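Local coordinates for protein actin depolymerization factor 2 (Plasmodium berghei, PDB 2XFA) that probably binds actin and regulates the turnover of its filaments in the malaria parasite, at residues 67-81 with 90-102. Residues are numbered along the deposited sequence; the frame is centred on the assembly and turned at random.
Sequences LKNTECRYIIADMPI and DRIYFIFWSPGLS
Trp97 reaches from the end of strand 90-97 into the turn Lys68 to Glu71, where its indole NE1 donates to the backbone O of Lys68 over 2.9 Å. The acceptor lies in the ring plane, but the bond is bent, 149° at the hydrogen, and the donor sits tilted from the carbonyl plane. The ring, carried there by a chi1 of 173° that sets CG opposite the backbone N, lies between Leu67, whose CD1 makes a CH-pi contact 4.2 Å from the five-membered ring's centroid, and CD of Pro99, over the opposite face toward its rim; Phe137 meets it edge-to-face. A large ring with one N-H suits this place, since its broad apolar faces pack on Leu67 and Pro99 while the N-H meets a turn carbonyl.

From there the backbones pair antiparallel. Arg73 and Trp97, Ile75 and Ile95, and Ala77 and Tyr93 each exchange two N-H to O bonds, as do Met79 and Arg91; Ile75 N to Ile95 O, at 2.7 Å, is nearly straight (168°). The alternate residues of strand 73-81 turn their backbone to strand 31-37: Tyr74, Ile76 and Asp78 bond with Tyr34, Ile32 and Lys30.

The guanidinium of Arg73 is held by neighbours in sequence, NH1 donating to Cys72 O (2.9 Å) and NH2 forming a salt bridge with Glu71 OE1 (3.2 Å), while NE reaches across the sheet to a salt bridge with Asp45 of strand 41-48. Tyr74 lies beside Phe94 and Phe96 in an aromatic cluster, touching Phe96 CD1 through CE1 at 3.8 Å, while its hydroxyl bonds to Tyr110 O in helix 104-118. On the other face, beta-branched Ile75 and Ile95 pack together, and Met79 CG rests 3.5 Å from Tyr93 CD2; Ile95 and Tyr93 also meet helix 137-146. Helices thus flank both faces of this central beta hairpin, as expected of the mixed sheet in the ADF-homology fold.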
# COMPACT_ATOMS: atom_id res chain seq x y z
N LEU A 67 -1.76 -9.60 -4.20
CA LEU A 67 -3.12 -9.22 -3.85
C LEU A 67 -4.13 -10.23 -4.37
O LEU A 67 -3.83 -11.00 -5.26
CB LEU A 67 -3.43 -7.83 -4.43
CG LEU A 67 -2.45 -6.76 -3.93
CD1 LEU A 67 -2.73 -5.41 -4.60
CD2 LEU A 67 -2.52 -6.64 -2.40
N LYS A 68 -5.35 -10.20 -3.83
CA LYS A 68 -6.41 -11.09 -4.32
C LYS A 68 -7.70 -10.32 -4.48
O LYS A 68 -7.89 -9.28 -3.87
CB LYS A 68 -6.65 -12.24 -3.34
CG LYS A 68 -5.40 -13.03 -2.97
CD LYS A 68 -5.77 -14.30 -2.20
CE LYS A 68 -4.58 -15.25 -2.07
NZ LYS A 68 -4.94 -16.50 -1.33
N ASN A 69 -8.63 -10.86 -5.25
CA ASN A 69 -9.90 -10.21 -5.46
C ASN A 69 -10.79 -10.27 -4.22
O ASN A 69 -11.86 -9.70 -4.20
CB ASN A 69 -10.62 -10.93 -6.57
CG ASN A 69 -10.99 -10.03 -7.68
OD1 ASN A 69 -10.64 -8.83 -7.68
ND2 ASN A 69 -11.68 -10.59 -8.67
N THR A 70 -10.39 -11.01 -3.21
CA THR A 70 -11.31 -11.34 -2.13
C THR A 70 -10.79 -10.86 -0.78
O THR A 70 -11.37 -11.21 0.25
CB THR A 70 -11.48 -12.86 -2.00
OG1 THR A 70 -10.19 -13.42 -1.74
CG2 THR A 70 -12.09 -13.47 -3.26
N GLU A 71 -9.69 -10.12 -0.76
CA GLU A 71 -9.21 -9.56 0.49
C GLU A 71 -8.60 -8.16 0.41
O GLU A 71 -7.80 -7.87 -0.48
CB GLU A 71 -8.26 -10.50 1.20
CG GLU A 71 -7.09 -10.97 0.43
CD GLU A 71 -6.44 -12.15 1.12
OE1 GLU A 71 -6.74 -12.35 2.32
OE2 GLU A 71 -5.66 -12.88 0.47
N CYS A 72 -8.96 -7.33 1.39
CA CYS A 72 -8.40 -5.98 1.53
C CYS A 72 -6.96 -5.96 2.04
O CYS A 72 -6.56 -6.79 2.86
CB CYS A 72 -9.29 -5.16 2.44
SG CYS A 72 -10.98 -5.05 1.88
N ARG A 73 -6.18 -5.01 1.53
CA ARG A 73 -4.82 -4.76 2.00
C ARG A 73 -4.50 -3.25 2.06
O ARG A 73 -5.10 -2.47 1.37
CB ARG A 73 -3.79 -5.44 1.11
CG ARG A 73 -3.78 -7.00 1.19
CD ARG A 73 -3.55 -7.46 2.63
NE ARG A 73 -3.31 -8.91 2.73
CZ ARG A 73 -4.23 -9.79 3.12
NH1 ARG A 73 -5.45 -9.37 3.42
NH2 ARG A 73 -3.93 -11.09 3.20
N TYR A 74 -3.54 -2.88 2.90
CA TYR A 74 -2.92 -1.56 2.78
C TYR A 74 -1.55 -1.79 2.18
O TYR A 74 -0.82 -2.69 2.59
CB TYR A 74 -2.72 -0.91 4.15
CG TYR A 74 -3.96 -0.83 4.98
CD1 TYR A 74 -5.07 -0.14 4.53
CD2 TYR A 74 -4.03 -1.45 6.21
CE1 TYR A 74 -6.21 -0.04 5.31
CE2 TYR A 74 -5.15 -1.37 6.99
CZ TYR A 74 -6.24 -0.65 6.53
OH TYR A 74 -7.37 -0.55 7.29
N ILE A 75 -1.20 -0.99 1.20
CA ILE A 75 0.13 -1.10 0.64
C ILE A 75 0.85 0.25 0.75
O ILE A 75 0.28 1.29 0.43
CB ILE A 75 0.04 -1.52 -0.85
CG1 ILE A 75 -0.79 -2.81 -1.00
CG2 ILE A 75 1.42 -1.69 -1.45
CD1 ILE A 75 -2.13 -2.57 -1.66
N ILE A 76 2.08 0.22 1.24
CA ILE A 76 2.97 1.35 1.12
C ILE A 76 4.07 1.01 0.11
O ILE A 76 4.73 -0.02 0.25
CB ILE A 76 3.56 1.74 2.49
CG1 ILE A 76 2.44 2.14 3.45
CG2 ILE A 76 4.54 2.92 2.33
CD1 ILE A 76 2.91 2.41 4.85
N ALA A 77 4.26 1.87 -0.89
CA ALA A 77 5.23 1.65 -1.95
C ALA A 77 6.07 2.89 -2.21
O ALA A 77 5.54 3.98 -2.33
CB ALA A 77 4.51 1.27 -3.21
N ASP A 78 7.37 2.70 -2.33
CA ASP A 78 8.28 3.77 -2.75
C ASP A 78 8.39 3.76 -4.27
O ASP A 78 9.16 2.99 -4.84
CB ASP A 78 9.65 3.54 -2.13
CG ASP A 78 10.43 4.82 -1.90
OD1 ASP A 78 9.89 5.92 -2.16
OD2 ASP A 78 11.58 4.72 -1.44
N MET A 79 7.58 4.58 -4.93
CA MET A 79 7.47 4.56 -6.39
C MET A 79 8.52 5.43 -7.07
O MET A 79 8.65 6.60 -6.75
CB MET A 79 6.08 5.04 -6.81
CG MET A 79 4.96 4.20 -6.25
SD MET A 79 5.16 2.50 -6.80
CE MET A 79 3.46 1.94 -6.72
N PRO A 80 9.27 4.85 -8.02
CA PRO A 80 10.29 5.59 -8.77
C PRO A 80 9.64 6.45 -9.84
O PRO A 80 9.27 5.93 -10.89
CB PRO A 80 11.13 4.49 -9.43
CG PRO A 80 10.60 3.17 -8.89
CD PRO A 80 9.21 3.43 -8.43
N ILE A 81 9.51 7.75 -9.59
CA ILE A 81 8.75 8.59 -10.50
C ILE A 81 9.52 9.81 -11.02
O ILE A 81 9.90 10.71 -10.27
CB ILE A 81 7.41 9.01 -9.89
CG1 ILE A 81 6.48 7.80 -9.83
CG2 ILE A 81 6.77 10.11 -10.71
CD1 ILE A 81 5.16 8.11 -9.21
N ASP A 90 11.90 9.34 -5.92
CA ASP A 90 11.09 8.36 -5.19
C ASP A 90 9.97 9.02 -4.39
O ASP A 90 10.24 9.90 -3.56
CB ASP A 90 11.97 7.57 -4.22
CG ASP A 90 12.94 6.64 -4.93
OD1 ASP A 90 13.92 6.21 -4.28
OD2 ASP A 90 12.71 6.34 -6.12
N ARG A 91 8.74 8.59 -4.64
CA ARG A 91 7.55 9.13 -3.94
C ARG A 91 6.86 8.02 -3.16
O ARG A 91 6.72 6.90 -3.66
CB ARG A 91 6.54 9.72 -4.93
CG ARG A 91 7.03 10.93 -5.76
CD ARG A 91 8.11 11.67 -5.02
NE ARG A 91 8.20 13.08 -5.41
CZ ARG A 91 9.12 13.92 -4.94
NH1 ARG A 91 10.03 13.50 -4.08
NH2 ARG A 91 9.13 15.19 -5.35
N ILE A 92 6.41 8.32 -1.96
CA ILE A 92 5.76 7.30 -1.15
C ILE A 92 4.27 7.32 -1.38
O ILE A 92 3.61 8.32 -1.12
CB ILE A 92 6.05 7.47 0.34
CG1 ILE A 92 7.55 7.29 0.60
CG2 ILE A 92 5.27 6.43 1.13
CD1 ILE A 92 7.95 7.78 1.98
N TYR A 93 3.73 6.23 -1.91
CA TYR A 93 2.29 6.12 -2.12
C TYR A 93 1.71 5.21 -1.05
O TYR A 93 2.33 4.22 -0.68
CB TYR A 93 1.99 5.53 -3.50
CG TYR A 93 2.10 6.55 -4.59
CD1 TYR A 93 0.97 7.13 -5.16
CD2 TYR A 93 3.35 7.00 -5.01
CE1 TYR A 93 1.07 8.09 -6.16
CE2 TYR A 93 3.47 7.97 -6.00
CZ TYR A 93 2.33 8.51 -6.57
OH TYR A 93 2.47 9.47 -7.55
N PHE A 94 0.51 5.53 -0.58
CA PHE A 94 -0.20 4.65 0.32
C PHE A 94 -1.43 4.18 -0.45
O PHE A 94 -2.15 4.99 -1.02
CB PHE A 94 -0.63 5.39 1.58
CG PHE A 94 -1.42 4.56 2.53
CD1 PHE A 94 -0.79 3.92 3.58
CD2 PHE A 94 -2.78 4.39 2.37
CE1 PHE A 94 -1.51 3.13 4.48
CE2 PHE A 94 -3.52 3.60 3.26
CZ PHE A 94 -2.88 2.97 4.31
N ILE A 95 -1.66 2.87 -0.51
CA ILE A 95 -2.75 2.36 -1.34
C ILE A 95 -3.64 1.50 -0.49
O ILE A 95 -3.18 0.60 0.20
CB ILE A 95 -2.20 1.52 -2.50
CG1 ILE A 95 -1.24 2.35 -3.34
CG2 ILE A 95 -3.35 0.91 -3.33
CD1 ILE A 95 -0.26 1.50 -4.15
N PHE A 96 -4.92 1.80 -0.52
CA PHE A 96 -5.90 0.98 0.15
C PHE A 96 -6.58 0.14 -0.93
O PHE A 96 -7.40 0.64 -1.72
CB PHE A 96 -6.90 1.84 0.92
CG PHE A 96 -8.05 1.07 1.53
CD1 PHE A 96 -7.92 -0.28 1.87
CD2 PHE A 96 -9.25 1.71 1.79
CE1 PHE A 96 -8.99 -0.97 2.42
CE2 PHE A 96 -10.33 1.02 2.35
CZ PHE A 96 -10.20 -0.31 2.67
N TRP A 97 -6.21 -1.13 -0.96
CA TRP A 97 -6.80 -2.13 -1.86
C TRP A 97 -8.05 -2.69 -1.21
O TRP A 97 -7.98 -3.34 -0.16
CB TRP A 97 -5.82 -3.25 -2.09
CG TRP A 97 -6.34 -4.45 -2.88
CD1 TRP A 97 -6.32 -5.75 -2.46
CD2 TRP A 97 -6.93 -4.46 -4.19
NE1 TRP A 97 -6.85 -6.58 -3.44
CE2 TRP A 97 -7.25 -5.82 -4.50
CE3 TRP A 97 -7.22 -3.48 -5.13
CZ2 TRP A 97 -7.83 -6.21 -5.72
CZ3 TRP A 97 -7.82 -3.85 -6.33
CH2 TRP A 97 -8.12 -5.21 -6.61
N SER A 98 -9.18 -2.40 -1.83
CA SER A 98 -10.46 -2.83 -1.30
C SER A 98 -11.34 -3.39 -2.41
O SER A 98 -12.18 -2.67 -2.96
CB SER A 98 -11.16 -1.64 -0.62
OG SER A 98 -12.35 -2.05 0.02
N PRO A 99 -11.16 -4.68 -2.75
CA PRO A 99 -11.89 -5.27 -3.88
C PRO A 99 -13.32 -5.61 -3.55
O PRO A 99 -13.68 -5.80 -2.38
CB PRO A 99 -11.09 -6.56 -4.20
CG PRO A 99 -10.49 -6.96 -2.93
CD PRO A 99 -10.24 -5.64 -2.11
N GLY A 100 -14.14 -5.71 -4.59
CA GLY A 100 -15.56 -5.95 -4.44
C GLY A 100 -15.94 -7.29 -3.85
O GLY A 100 -16.98 -7.39 -3.20
N LEU A 101 -15.10 -8.31 -4.06
CA LEU A 101 -15.44 -9.66 -3.59
C LEU A 101 -14.97 -9.93 -2.16
O LEU A 101 -15.09 -11.04 -1.66
CB LEU A 101 -14.89 -10.73 -4.54
CG LEU A 101 -15.72 -10.84 -5.81
CD1 LEU A 101 -15.16 -11.94 -6.74
CD2 LEU A 101 -17.19 -11.13 -5.43
N SER A 102 -14.40 -8.92 -1.52
CA SER A 102 -14.07 -9.04 -0.12
C SER A 102 -15.39 -8.94 0.64
O SER A 102 -16.28 -8.19 0.24
CB SER A 102 -13.09 -7.93 0.27
OG SER A 102 -12.91 -7.91 1.67